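Local coordinates for protein vanadium-dependent bromoperoxidase (Corallina officinalis, PDB 1QHB) that catalyses the vanadate-dependent, peroxide-driven halogenation of organic substrates with bromide as a calcium-stabilised homododecamer, at residues R318-R321 with D325-T328; E311-G316 with V330-L335; Q239-G244 with N535-N540. One frame throughout, in Å; residues are numbered along the deposited sequence.

Contact 1 (R318-R321 with D325-T328); sequences RLIR and DLAT
R318 and D325 form a salt bridge across the tight strand-to-helix connection that follows strand 313-318, outermost within this chain in a three-stranded antiparallel sheet, and leads into helix 323-332. The bridge is side-on, with both gripping nitrogens directed at the same carboxylate oxygen: R318 NE lies 2.9 Å from D325 OD2, and R318 NH2 lies 3.1 Å from D325 OD2. Both donors reach OD2 on its syn side, modestly out of the carboxylate plane, while the oxygen stays near the guanidinium plane. The two planes lie 62° apart, and the second oxygen has only a weak bond, 3.3 Å from R318 NH2 to D325 OD1. R318 CG sits between its backbone N and carbonyl carbon (chi1 68°), and the chain beyond runs extended, crosses the aspartate side chain at about a right angle and brings the guanidinium edge to OD2. D325 CB already points at the loop, and its CG lies beside its own backbone N. OD2 therefore also reaches the loop backbone: R321 N donates to its anti lone pair, whereas the arginine comes from the syn side. At least three N-H groups thus converge on one oxygen, which probably holds the carboxylate against rotation and stabilises its negative charge. R321 itself runs extended away from D325 towards E516, whose carbonyl accepts from NH1. On the apolar side, I320 CG2 passes D325 CB at 4.0 Å, and its CD1 tip lies 4.2 Å from L326 CD1. F173, L237 and V282 also touch I320, so this half of the connection is buried. Above one face of the R318 guanidinium, offset toward its rim, R321 CD stands 3.8 Å from the plane.

Contact 2 (E311-G316 with V330-L335); sequences ESYEPG and VHFDSL
E311 meets the edge of the H331 ring and Y313 OH that of the F332 ring, two narrow approaches between backbones whose nearest CA atoms, those of E311 and H331, are 11.0 Å apart. The close-packed part lies around the two rings. E311 OE2 stands 3.3 Å from H331 CE1, near the imidazole plane and at its edge, with the carboxylate turned 84° to the ring. A bend at chi2 (96°) folds the glutamate chain to bring it there. Next door, Y313 OH reaches the rim of the phenyl ring in its plane, 3.4 Å from F332 CE2. H331 and F332 pack on each other, since H331 CG lies over the centre of the F332 ring, 3.7 Å above its plane. F471 stacks on H331 as well. The looser part is bridged by water: one molecule lies 3.0 Å from Y313 OH and 2.9 Å from H331 ND1, in the plane of the imidazole, and no direct hydrogen bond joins the two segments. Beyond Y313 the chains diverge, and that side is taken up by the second subunit, where I248 packs on Y313, S275 on F332, and N262 accepts from G316 N. E311 OE2 accepts from A472 N and has the carboxylate of E473 close by, while H331 NE2 is hydrogen-bonded to E473. An alanine in place of E311 would probably leave A472 N without its acceptor and open a gap at the CE1 edge of H331. With the bond from D333 OD1 to NE2 of H485, by similarity an active-site residue that binds vanadate, segment 330-335 belongs to the surroundings of the active site; the proximity of two carboxylates at E311 and E473 implies that proton uptake by one of them may be eased.

Contact 3 (Q239-G244 with N535-N540); sequences QFIIVG and NKLADN
Helix 530-548, which carries the probable vanadate-binding residue R545 in this PAP2-type haloperoxidase, receives F240 and I241 of a loop turn against its L537. Contact is made by the roots of the loop side chains: L537 CD2 lies 4.1 Å from F240 CB, and L537 CD1 lies 4.0 Å from I241 CB. The leucine thus reaches both residues with a forked end, one methyl to each. Its CG is anti to the backbone N (chi1 179°), a setting that throws the fork outward from the helix onto the turn. The CA atoms of F240 and L537, the nearest pair, are 7.0 Å apart, and the contacts between the segments are made by side chains. The phenyl ring of F240 leads away from L537, leaving CB as the touching atom. One helical turn further on, I241 CG2 comes within 4.2 Å of N540 OD1, a crossing without a hydrogen bond; that oxygen instead accepts from S238 N, just before the loop segment. The loop is itself wound tight, since Q239 O accepts from both V243 N and I242 N. At the polar margin, a water takes a hydrogen from Q239 NE2 at 2.7 Å and a weak one from K536 NZ. The lysine ammonium has firmer partners in the E533 carboxylate and the carbonyls of V233 and P235, which probably compensates its charge. No hydrogen bond links the two segments directly, which makes the direct join chiefly apolar. Helix 337-349 packs on the contact, with A342 and L346 against F240, and Y339 and A342 against L537; helix 553-574 packs through L560 on A538 and D539, and Q280 of strand 276-285 donates to the F240 and V243 carbonyls.

How the contacts relate
Contacts 1 and 3 are buried; contact 2 is only partly so and lies along the second subunit, which contact 1 touches at T328, while no other chain touches contact 3. Contacts 1 and 2 share helix 323-332 and take opposite ends of strand 313-318; their centres lie 9 Å apart, and T328 CG2 packs 4.2 Å from Y313 CE2. Contact 3 uses a different helix, yet packs on contact 1: I320 CD1 lies 3.9 Å from I241 CD1, and L326 CD2 lies 3.4 Å from backbone N540 O. Chemistry follows place: charge pairing fixes the strand-to-helix connection of contact 1, water and ring edges span contact 2, and aliphatic contacts dominate contact 3. Contacts 2 and 3 do not touch.

Contact 1 (R318-R321 with D325-T328)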
loop_
_atom_site.group_PDB
_atom_site.type_symbol
_atom_site.label_atom_id
_atom_site.label_comp_id
_atom_site.label_asym_id
_atom_site.label_seq_id
_atom_site.Cartn_x
_atom_site.Cartn_y
_atom_site.Cartn_z
ATOM N N ARG A 318 -50.533 40.679 -7.764
ATOM C CA ARG A 318 -50.526 41.589 -6.618
ATOM C C ARG A 318 -49.502 41.108 -5.596
ATOM O O ARG A 318 -49.044 39.939 -5.645
ATOM C CB ARG A 318 -51.962 41.633 -6.102
ATOM C CG ARG A 318 -52.372 40.288 -5.487
ATOM C CD ARG A 318 -53.851 40.321 -5.083
ATOM N NE ARG A 318 -54.264 39.114 -4.420
ATOM C CZ ARG A 318 -55.502 38.768 -4.135
ATOM N NH1 ARG A 318 -56.478 39.615 -4.473
ATOM N NH2 ARG A 318 -55.750 37.641 -3.475
ATOM N N LEU A 319 -49.105 42.016 -4.709
ATOM C CA LEU A 319 -48.210 41.625 -3.606
ATOM C C LEU A 319 -48.928 40.536 -2.842
ATOM O O LEU A 319 -50.163 40.650 -2.744
ATOM C CB LEU A 319 -47.913 42.836 -2.700
ATOM C CG LEU A 319 -47.068 43.902 -3.412
ATOM C CD1 LEU A 319 -47.037 45.175 -2.563
ATOM C CD2 LEU A 319 -45.653 43.425 -3.737
ATOM N N ILE A 320 -48.258 39.545 -2.294
ATOM C CA ILE A 320 -48.950 38.508 -1.543
ATOM C C ILE A 320 -49.915 39.120 -0.540
ATOM O O ILE A 320 -49.567 39.796 0.428
ATOM C CB ILE A 320 -47.980 37.506 -0.877
ATOM C CG1 ILE A 320 -47.250 36.726 -2.009
ATOM C CG2 ILE A 320 -48.725 36.550 0.027
ATOM C CD1 ILE A 320 -45.985 36.049 -1.424
ATOM N N ARG A 321 -51.179 38.702 -0.590
ATOM C CA ARG A 321 -52.237 39.213 0.276
ATOM C C ARG A 321 -52.952 38.201 1.130
ATOM O O ARG A 321 -53.242 38.386 2.319
ATOM C CB ARG A 321 -53.264 39.762 -0.773
ATOM C CG ARG A 321 -53.949 41.010 -0.343
ATOM C CD ARG A 321 -54.727 41.739 -1.461
ATOM N NE ARG A 321 -55.425 42.819 -0.751
ATOM C CZ ARG A 321 -54.797 43.950 -0.389
ATOM N NH1 ARG A 321 -53.537 44.309 -0.693
ATOM N NH2 ARG A 321 -55.564 44.802 0.308
ATOM N N ASP A 325 -52.630 33.222 -1.921
ATOM C CA ASP A 325 -51.519 33.705 -2.732
ATOM C C ASP A 325 -50.192 33.058 -2.313
ATOM O O ASP A 325 -49.305 32.970 -3.171
ATOM C CB ASP A 325 -51.402 35.213 -2.655
ATOM C CG ASP A 325 -52.611 35.980 -3.201
ATOM O OD1 ASP A 325 -53.378 35.442 -3.990
ATOM O OD2 ASP A 325 -52.763 37.174 -2.819
ATOM N N LEU A 326 -49.942 32.792 -1.037
ATOM C CA LEU A 326 -48.695 32.154 -0.630
ATOM C C LEU A 326 -48.733 30.741 -1.167
ATOM O O LEU A 326 -47.747 30.285 -1.736
ATOM C CB LEU A 326 -48.488 32.214 0.897
ATOM C CG LEU A 326 -47.137 31.718 1.386
ATOM C CD1 LEU A 326 -45.992 32.455 0.680
ATOM C CD2 LEU A 326 -47.004 31.782 2.904
ATOM N N ALA A 327 -49.866 30.028 -1.141
ATOM C CA ALA A 327 -49.978 28.716 -1.795
ATOM C C ALA A 327 -49.664 28.827 -3.269
ATOM O O ALA A 327 -48.867 28.050 -3.872
ATOM C CB ALA A 327 -51.397 28.176 -1.606
ATOM N N THR A 328 -50.209 29.803 -3.974
ATOM C CA THR A 328 -49.910 29.960 -5.403
ATOM C C THR A 328 -48.410 30.197 -5.618
ATOM O O THR A 328 -47.804 29.762 -6.616
ATOM C CB THR A 328 -50.658 31.159 -6.044
ATOM O OG1 THR A 328 -52.061 30.911 -5.835
ATOM C CG2 THR A 328 -50.393 31.342 -7.541
#

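Contact 2 (E311-G316 with V330-L335)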
loop_
_atom_site.group_PDB
_atom_site.type_symbol
_atom_site.label_atom_id
_atom_site.label_comp_id
_atom_site.label_asym_id
_atom_site.label_seq_id
_atom_site.Cartn_x
_atom_site.Cartn_y
_atom_site.Cartn_z
ATOM N N GLU A 311 -56.087 25.107 -12.894
ATOM C CA GLU A 311 -56.521 26.287 -12.178
ATOM C C GLU A 311 -56.872 27.493 -13.037
ATOM O O GLU A 311 -56.351 27.715 -14.124
ATOM C CB GLU A 311 -55.409 26.710 -11.200
ATOM C CG GLU A 311 -55.252 25.648 -10.126
ATOM C CD GLU A 311 -54.126 24.679 -10.504
ATOM O OE1 GLU A 311 -53.566 24.753 -11.606
ATOM O OE2 GLU A 311 -53.823 23.832 -9.624
ATOM N N SER A 312 -57.716 28.365 -12.463
ATOM C CA SER A 312 -58.056 29.607 -13.172
ATOM C C SER A 312 -57.560 30.749 -12.287
ATOM O O SER A 312 -57.436 30.562 -11.084
ATOM C CB SER A 312 -59.518 29.899 -13.387
ATOM O OG SER A 312 -60.168 29.690 -12.102
ATOM N N TYR A 313 -57.198 31.828 -12.940
ATOM C CA TYR A 313 -56.577 32.998 -12.339
ATOM C C TYR A 313 -57.348 34.253 -12.744
ATOM O O TYR A 313 -58.053 34.290 -13.748
ATOM C CB TYR A 313 -55.107 33.185 -12.893
ATOM C CG TYR A 313 -54.273 31.974 -12.500
ATOM C CD1 TYR A 313 -54.271 30.798 -13.265
ATOM C CD2 TYR A 313 -53.564 31.999 -11.285
ATOM C CE1 TYR A 313 -53.568 29.672 -12.848
ATOM C CE2 TYR A 313 -52.878 30.873 -10.894
ATOM C CZ TYR A 313 -52.868 29.726 -11.660
ATOM O OH TYR A 313 -52.165 28.663 -11.179
ATOM N N GLU A 314 -57.109 35.313 -11.982
ATOM C CA GLU A 314 -57.604 36.639 -12.315
ATOM C C GLU A 314 -56.473 37.342 -13.070
ATOM O O GLU A 314 -55.333 36.904 -12.994
ATOM C CB GLU A 314 -57.924 37.421 -11.050
ATOM C CG GLU A 314 -59.035 36.823 -10.199
ATOM C CD GLU A 314 -60.410 36.974 -10.828
ATOM O OE1 GLU A 314 -60.539 37.859 -11.709
ATOM O OE2 GLU A 314 -61.346 36.230 -10.456
ATOM N N PRO A 315 -56.830 38.361 -13.837
ATOM C CA PRO A 315 -55.876 39.148 -14.592
ATOM C C PRO A 315 -54.937 39.889 -13.649
ATOM O O PRO A 315 -55.339 40.201 -12.523
ATOM C CB PRO A 315 -56.729 40.157 -15.377
ATOM C CG PRO A 315 -58.106 39.586 -15.325
ATOM C CD PRO A 315 -58.224 38.861 -13.998
ATOM N N GLY A 316 -53.714 40.195 -14.109
ATOM C CA GLY A 316 -52.806 40.989 -13.304
ATOM C C GLY A 316 -52.000 40.162 -12.296
ATOM O O GLY A 316 -51.711 38.981 -12.445
ATOM N N VAL A 330 -45.867 29.054 -3.957
ATOM C CA VAL A 330 -45.107 27.809 -3.829
ATOM C C VAL A 330 -45.621 26.685 -4.730
ATOM O O VAL A 330 -45.128 25.548 -4.690
ATOM C CB VAL A 330 -45.029 27.320 -2.348
ATOM C CG1 VAL A 330 -44.440 28.347 -1.392
ATOM C CG2 VAL A 330 -46.419 26.913 -1.891
ATOM N N HIS A 331 -46.553 26.977 -5.670
ATOM C CA HIS A 331 -47.011 25.963 -6.568
ATOM C C HIS A 331 -45.940 25.809 -7.669
ATOM O O HIS A 331 -45.748 24.736 -8.226
ATOM C CB HIS A 331 -48.343 26.344 -7.239
ATOM C CG HIS A 331 -49.004 25.187 -7.953
ATOM N ND1 HIS A 331 -50.280 25.244 -8.483
ATOM C CD2 HIS A 331 -48.618 23.894 -8.112
ATOM C CE1 HIS A 331 -50.610 24.063 -8.999
ATOM N NE2 HIS A 331 -49.619 23.233 -8.788
ATOM N N PHE A 332 -45.384 26.964 -8.106
ATOM C CA PHE A 332 -44.513 26.925 -9.275
ATOM C C PHE A 332 -43.132 27.491 -9.091
ATOM O O PHE A 332 -42.362 27.640 -10.061
ATOM C CB PHE A 332 -45.205 27.758 -10.372
ATOM C CG PHE A 332 -46.548 27.222 -10.806
ATOM C CD1 PHE A 332 -46.648 25.931 -11.341
ATOM C CD2 PHE A 332 -47.682 27.981 -10.656
ATOM C CE1 PHE A 332 -47.880 25.441 -11.752
ATOM C CE2 PHE A 332 -48.939 27.501 -11.015
ATOM C CZ PHE A 332 -49.031 26.226 -11.578
ATOM N N ASP A 333 -42.811 27.901 -7.869
ATOM C CA ASP A 333 -41.475 28.495 -7.733
ATOM C C ASP A 333 -40.373 27.551 -8.187
ATOM O O ASP A 333 -40.387 26.334 -7.973
ATOM C CB ASP A 333 -41.265 28.826 -6.255
ATOM C CG ASP A 333 -41.329 27.637 -5.333
ATOM O OD1 ASP A 333 -42.175 26.743 -5.474
ATOM O OD2 ASP A 333 -40.527 27.611 -4.365
ATOM N N SER A 334 -39.328 28.099 -8.800
ATOM C CA SER A 334 -38.150 27.216 -8.995
ATOM C C SER A 334 -37.697 26.882 -7.554
ATOM O O SER A 334 -37.886 27.766 -6.653
ATOM C CB SER A 334 -37.077 28.002 -9.664
ATOM O OG SER A 334 -36.080 28.150 -8.654
ATOM N N LEU A 335 -37.061 25.746 -7.225
ATOM C CA LEU A 335 -36.847 25.528 -5.786
ATOM C C LEU A 335 -35.937 26.480 -5.072
ATOM O O LEU A 335 -36.364 26.722 -3.949
ATOM C CB LEU A 335 -36.649 24.063 -5.416
ATOM C CG LEU A 335 -37.921 23.330 -4.935
ATOM C CD1 LEU A 335 -39.127 23.632 -5.807
ATOM C CD2 LEU A 335 -37.677 21.822 -4.949
HETATM O O HOH W 1 -51.911 27.626 -8.424
#

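Contact 3 (Q239-G244 with N535-N540)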
loop_
_atom_site.group_PDB
_atom_site.type_symbol
_atom_site.label_atom_id
_atom_site.label_comp_id
_atom_site.label_asym_id
_atom_site.label_seq_id
_atom_site.Cartn_x
_atom_site.Cartn_y
_atom_site.Cartn_z
ATOM N N GLN A 239 -39.792 40.126 5.037
ATOM C CA GLN A 239 -39.638 41.301 4.192
ATOM C C GLN A 239 -39.181 40.891 2.801
ATOM O O GLN A 239 -39.459 41.536 1.784
ATOM C CB GLN A 239 -38.545 42.252 4.768
ATOM C CG GLN A 239 -38.911 42.807 6.153
ATOM C CD GLN A 239 -40.191 43.648 6.046
ATOM O OE1 GLN A 239 -40.211 44.686 5.370
ATOM N NE2 GLN A 239 -41.218 43.105 6.683
ATOM N N PHE A 240 -38.405 39.825 2.683
ATOM C CA PHE A 240 -37.780 39.416 1.436
ATOM C C PHE A 240 -38.710 38.858 0.375
ATOM O O PHE A 240 -38.241 38.685 -0.786
ATOM C CB PHE A 240 -36.662 38.381 1.750
ATOM C CG PHE A 240 -35.542 38.975 2.581
ATOM C CD1 PHE A 240 -34.887 40.127 2.218
ATOM C CD2 PHE A 240 -35.152 38.360 3.745
ATOM C CE1 PHE A 240 -33.845 40.627 2.983
ATOM C CE2 PHE A 240 -34.137 38.872 4.536
ATOM C CZ PHE A 240 -33.485 40.001 4.164
ATOM N N ILE A 241 -39.954 38.569 0.722
ATOM C CA ILE A 241 -40.924 38.103 -0.266
ATOM C C ILE A 241 -41.927 39.183 -0.646
ATOM O O ILE A 241 -42.777 38.922 -1.512
ATOM C CB ILE A 241 -41.585 36.797 0.208
ATOM C CG1 ILE A 241 -41.998 35.883 -0.971
ATOM C CG2 ILE A 241 -42.676 36.954 1.231
ATOM C CD1 ILE A 241 -42.494 34.566 -0.524
ATOM N N ILE A 242 -41.807 40.408 -0.132
ATOM C CA ILE A 242 -42.681 41.497 -0.490
ATOM C C ILE A 242 -41.944 42.775 -0.846
ATOM O O ILE A 242 -42.498 43.540 -1.644
ATOM C CB ILE A 242 -43.685 41.924 0.599
ATOM C CG1 ILE A 242 -42.988 42.196 1.938
ATOM C CG2 ILE A 242 -44.808 40.919 0.714
ATOM C CD1 ILE A 242 -43.950 42.720 2.997
ATOM N N VAL A 243 -40.772 43.128 -0.324
ATOM C CA VAL A 243 -40.196 44.401 -0.703
ATOM C C VAL A 243 -39.280 44.243 -1.918
ATOM O O VAL A 243 -38.764 43.152 -2.221
ATOM C CB VAL A 243 -39.337 45.039 0.403
ATOM C CG1 VAL A 243 -40.110 45.079 1.704
ATOM C CG2 VAL A 243 -38.042 44.238 0.599
ATOM N N GLY A 244 -38.993 45.414 -2.468
ATOM C CA GLY A 244 -37.984 45.553 -3.495
ATOM C C GLY A 244 -36.649 45.945 -2.822
ATOM O O GLY A 244 -36.474 45.933 -1.603
ATOM N N ASN A 535 -34.784 33.155 8.159
ATOM C CA ASN A 535 -35.450 32.032 8.793
ATOM C C ASN A 535 -36.946 32.155 8.540
ATOM O O ASN A 535 -37.644 31.195 8.205
ATOM C CB ASN A 535 -35.207 31.930 10.313
ATOM C CG ASN A 535 -33.818 31.503 10.717
ATOM O OD1 ASN A 535 -32.969 31.038 9.937
ATOM N ND2 ASN A 535 -33.498 31.657 12.007
ATOM N N LYS A 536 -37.514 33.351 8.687
ATOM C CA LYS A 536 -38.959 33.556 8.415
ATOM C C LYS A 536 -39.350 33.159 6.991
ATOM O O LYS A 536 -40.406 32.575 6.740
ATOM C CB LYS A 536 -39.291 35.038 8.663
ATOM C CG LYS A 536 -40.811 35.266 8.542
ATOM C CD LYS A 536 -41.239 36.690 8.825
ATOM C CE LYS A 536 -41.057 37.063 10.300
ATOM N NZ LYS A 536 -41.125 38.529 10.558
ATOM N N LEU A 537 -38.529 33.562 6.020
ATOM C CA LEU A 537 -38.727 33.269 4.615
ATOM C C LEU A 537 -38.716 31.754 4.347
ATOM O O LEU A 537 -39.599 31.198 3.655
ATOM C CB LEU A 537 -37.605 33.929 3.803
ATOM C CG LEU A 537 -37.609 33.724 2.273
ATOM C CD1 LEU A 537 -38.845 34.349 1.667
ATOM C CD2 LEU A 537 -36.366 34.338 1.640
ATOM N N ALA A 538 -37.764 31.052 4.952
ATOM C CA ALA A 538 -37.765 29.586 4.885
ATOM C C ALA A 538 -39.060 29.032 5.420
ATOM O O ALA A 538 -39.707 28.198 4.795
ATOM C CB ALA A 538 -36.593 28.987 5.680
ATOM N N ASP A 539 -39.480 29.566 6.603
ATOM C CA ASP A 539 -40.763 29.116 7.148
ATOM C C ASP A 539 -41.926 29.496 6.237
ATOM O O ASP A 539 -42.867 28.707 6.161
ATOM C CB ASP A 539 -40.953 29.638 8.568
ATOM C CG ASP A 539 -40.585 28.699 9.683
ATOM O OD1 ASP A 539 -40.597 27.443 9.491
ATOM O OD2 ASP A 539 -40.286 29.179 10.813
ATOM N N ASN A 540 -41.954 30.652 5.607
ATOM C CA ASN A 540 -43.064 31.056 4.738
ATOM C C ASN A 540 -43.214 30.138 3.532
ATOM O O ASN A 540 -44.278 29.682 3.105
ATOM C CB ASN A 540 -42.774 32.459 4.210
ATOM C CG ASN A 540 -42.942 33.642 5.142
ATOM O OD1 ASN A 540 -42.486 34.717 4.759
ATOM N ND2 ASN A 540 -43.569 33.531 6.305
HETATM O O HOH W 2 -41.597 40.768 8.072
#